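Local coordinates for protein uronate isomerase (Caulobacter crescentus, PDB 2Q01) that interconverts D-glucuronate and D-fructuronate, and likewise D-galacturonate and D-tagaturonate, in pentose and glucuronate interconversion, at residues I203-E208 and E285-Q290. Numbering follows the deposited sequence.
Sequences IDFEDE and ELFRAQ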
loop_
_atom_site.group_PDB
_atom_site.type_symbol
_atom_site.label_atom_id
_atom_site.label_comp_id
_atom_site.label_asym_id
_atom_site.label_seq_id
_atom_site.Cartn_x
_atom_site.Cartn_y
_atom_site.Cartn_z
ATOM N N ILE B 203 9.019 4.747 31.194
ATOM C CA ILE B 203 8.405 5.846 30.446
ATOM C C ILE B 203 6.913 5.580 30.224
ATOM O O ILE B 203 6.093 6.490 30.348
ATOM C CB ILE B 203 9.151 6.120 29.108
ATOM C CG1 ILE B 203 10.567 6.640 29.404
ATOM C CG2 ILE B 203 8.356 7.091 28.215
ATOM C CD1 ILE B 203 11.318 7.222 28.220
ATOM N N ASP B 204 6.568 4.328 29.919
ATOM C CA ASP B 204 5.170 3.944 29.749
ATOM C C ASP B 204 4.545 3.619 31.098
ATOM O O ASP B 204 4.874 2.601 31.710
ATOM C CB ASP B 204 5.041 2.751 28.798
ATOM C CG ASP B 204 3.620 2.558 28.272
ATOM O OD1 ASP B 204 3.413 1.641 27.446
ATOM O OD2 ASP B 204 2.709 3.313 28.673
ATOM N N PHE B 205 3.647 4.491 31.554
ATOM C CA PHE B 205 2.891 4.266 32.790
ATOM C C PHE B 205 1.753 3.239 32.619
ATOM O O PHE B 205 1.226 2.722 33.607
ATOM C CB PHE B 205 2.344 5.588 33.342
ATOM C CG PHE B 205 3.346 6.385 34.140
ATOM C CD1 PHE B 205 4.107 7.376 33.535
ATOM C CD2 PHE B 205 3.509 6.159 35.501
ATOM C CE1 PHE B 205 5.028 8.129 34.269
ATOM C CE2 PHE B 205 4.431 6.902 36.244
ATOM C CZ PHE B 205 5.187 7.896 35.623
ATOM N N GLU B 206 1.384 2.946 31.372
ATOM C CA GLU B 206 0.391 1.909 31.071
ATOM C C GLU B 206 1.009 0.510 30.997
ATOM O O GLU B 206 0.290 -0.483 30.851
ATOM C CB GLU B 206 -0.355 2.223 29.770
ATOM C CG GLU B 206 -1.425 3.300 29.902
ATOM C CD GLU B 206 -2.050 3.669 28.569
ATOM O OE1 GLU B 206 -1.322 4.169 27.678
ATOM O OE2 GLU B 206 -3.276 3.464 28.418
ATOM N N ASP B 207 2.338 0.441 31.076
ATOM C CA ASP B 207 3.059 -0.825 31.143
ATOM C C ASP B 207 2.809 -1.407 32.526
ATOM O O ASP B 207 2.929 -0.698 33.525
ATOM C CB ASP B 207 4.556 -0.586 30.924
ATOM C CG ASP B 207 5.273 -1.789 30.333
ATOM O OD1 ASP B 207 5.005 -2.930 30.764
ATOM O OD2 ASP B 207 6.124 -1.583 29.439
ATOM N N GLU B 208 2.448 -2.687 32.584
ATOM C CA GLU B 208 2.086 -3.324 33.855
ATOM C C GLU B 208 3.280 -3.540 34.783
ATOM O O GLU B 208 3.129 -3.553 36.006
ATOM C CB GLU B 208 1.299 -4.632 33.637
ATOM C CG GLU B 208 2.108 -5.847 33.154
ATOM C CD GLU B 208 2.405 -5.836 31.658
ATOM O OE1 GLU B 208 1.766 -5.065 30.909
ATOM O OE2 GLU B 208 3.288 -6.611 31.225
ATOM N N GLU B 285 0.035 8.783 26.973
ATOM C CA GLU B 285 0.442 9.124 25.609
ATOM C C GLU B 285 1.275 10.390 25.555
ATOM O O GLU B 285 2.286 10.436 24.855
ATOM C CB GLU B 285 -0.781 9.339 24.720
ATOM C CG GLU B 285 -0.953 8.336 23.594
ATOM C CD GLU B 285 0.180 8.381 22.578
ATOM O OE1 GLU B 285 1.040 7.476 22.621
ATOM O OE2 GLU B 285 0.212 9.316 21.743
ATOM N N LEU B 286 0.831 11.411 26.285
ATOM C CA LEU B 286 1.485 12.714 26.306
ATOM C C LEU B 286 2.873 12.619 26.926
ATOM O O LEU B 286 3.803 13.262 26.450
ATOM C CB LEU B 286 0.641 13.730 27.087
ATOM C CG LEU B 286 0.492 15.177 26.581
ATOM C CD1 LEU B 286 0.016 16.086 27.702
ATOM C CD2 LEU B 286 1.746 15.770 25.946
ATOM N N PHE B 287 3.010 11.816 27.979
ATOM C CA PHE B 287 4.298 11.654 28.646
ATOM C C PHE B 287 5.281 10.889 27.776
ATOM O O PHE B 287 6.430 11.293 27.667
ATOM C CB PHE B 287 4.144 10.990 30.013
ATOM C CG PHE B 287 5.421 10.946 30.817
ATOM C CD1 PHE B 287 5.960 12.111 31.365
ATOM C CD2 PHE B 287 6.077 9.734 31.035
ATOM C CE1 PHE B 287 7.136 12.068 32.115
ATOM C CE2 PHE B 287 7.248 9.679 31.777
ATOM C CZ PHE B 287 7.781 10.847 32.323
ATOM N N ARG B 288 4.818 9.810 27.144
ATOM C CA ARG B 288 5.624 9.064 26.168
ATOM C C ARG B 288 6.068 9.944 24.990
ATOM O O ARG B 288 7.208 9.855 24.538
ATOM C CB ARG B 288 4.851 7.854 25.657
ATOM C CG ARG B 288 4.747 6.718 26.656
ATOM C CD ARG B 288 4.175 5.466 26.016
ATOM N NE ARG B 288 2.959 5.732 25.248
ATOM C CZ ARG B 288 1.721 5.477 25.664
ATOM N NH1 ARG B 288 0.687 5.749 24.877
ATOM N NH2 ARG B 288 1.506 4.942 26.855
ATOM N N ALA B 289 5.160 10.796 24.521
ATOM C CA ALA B 289 5.461 11.836 23.543
ATOM C C ALA B 289 6.490 12.859 24.040
ATOM O O ALA B 289 7.432 13.185 23.325
ATOM C CB ALA B 289 4.173 12.544 23.113
ATOM N N GLN B 290 6.303 13.365 25.258
ATOM C CA GLN B 290 7.223 14.354 25.826
ATOM C C GLN B 290 8.606 13.766 26.063
ATOM O O GLN B 290 9.613 14.429 25.836
ATOM C CB GLN B 290 6.667 14.954 27.126
ATOM C CG GLN B 290 7.615 15.941 27.833
ATOM C CD GLN B 290 8.047 17.091 26.937
ATOM O OE1 GLN B 290 7.255 17.620 26.154
ATOM N NE2 GLN B 290 9.309 17.489 27.054
#
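Asp204 OD2 takes two N-H groups, one on each face of its carboxylate. Arg288 NH2 comes from one face, 2.7 Å from Asp204 OD2, in a salt bridge with a bent N-H...O angle of 135°. The backbone Glu206 N comes from the other, 3.0 Å from Asp204 OD2, and closes an Asx turn. With chi1 at -164°, Asp204 CG is trans to the backbone N, swinging the carboxylate to the arginine. The same Arg288 NH2 bonds Glu206 OE1 at 3.0 Å. That bond is nearly straight, meets the anti lone pair of Glu206 OE1 and lies in the guanidinium plane. On the helix itself, Arg288 NH1 pairs with Glu285 OE1 at 2.9 Å. This four-residue salt-bridge network ties the loop after strand 192-194 to helix 281-302 in this TIM-barrel member of the metallo-dependent hydrolase superfamily. A leucine in place of Arg288 would probably leave three carboxylates without their shared positive mate. Nearby, the edge of Phe205 points at the face of Phe287, offset, with ring planes at 63°. Phe205 CE1 is 3.7 Å from Phe287 CE2. Ile203 O meets the Phe287 ring edge, 3.3 Å from Phe287 CD2. Leu274 of helix 264-276 touches both rings.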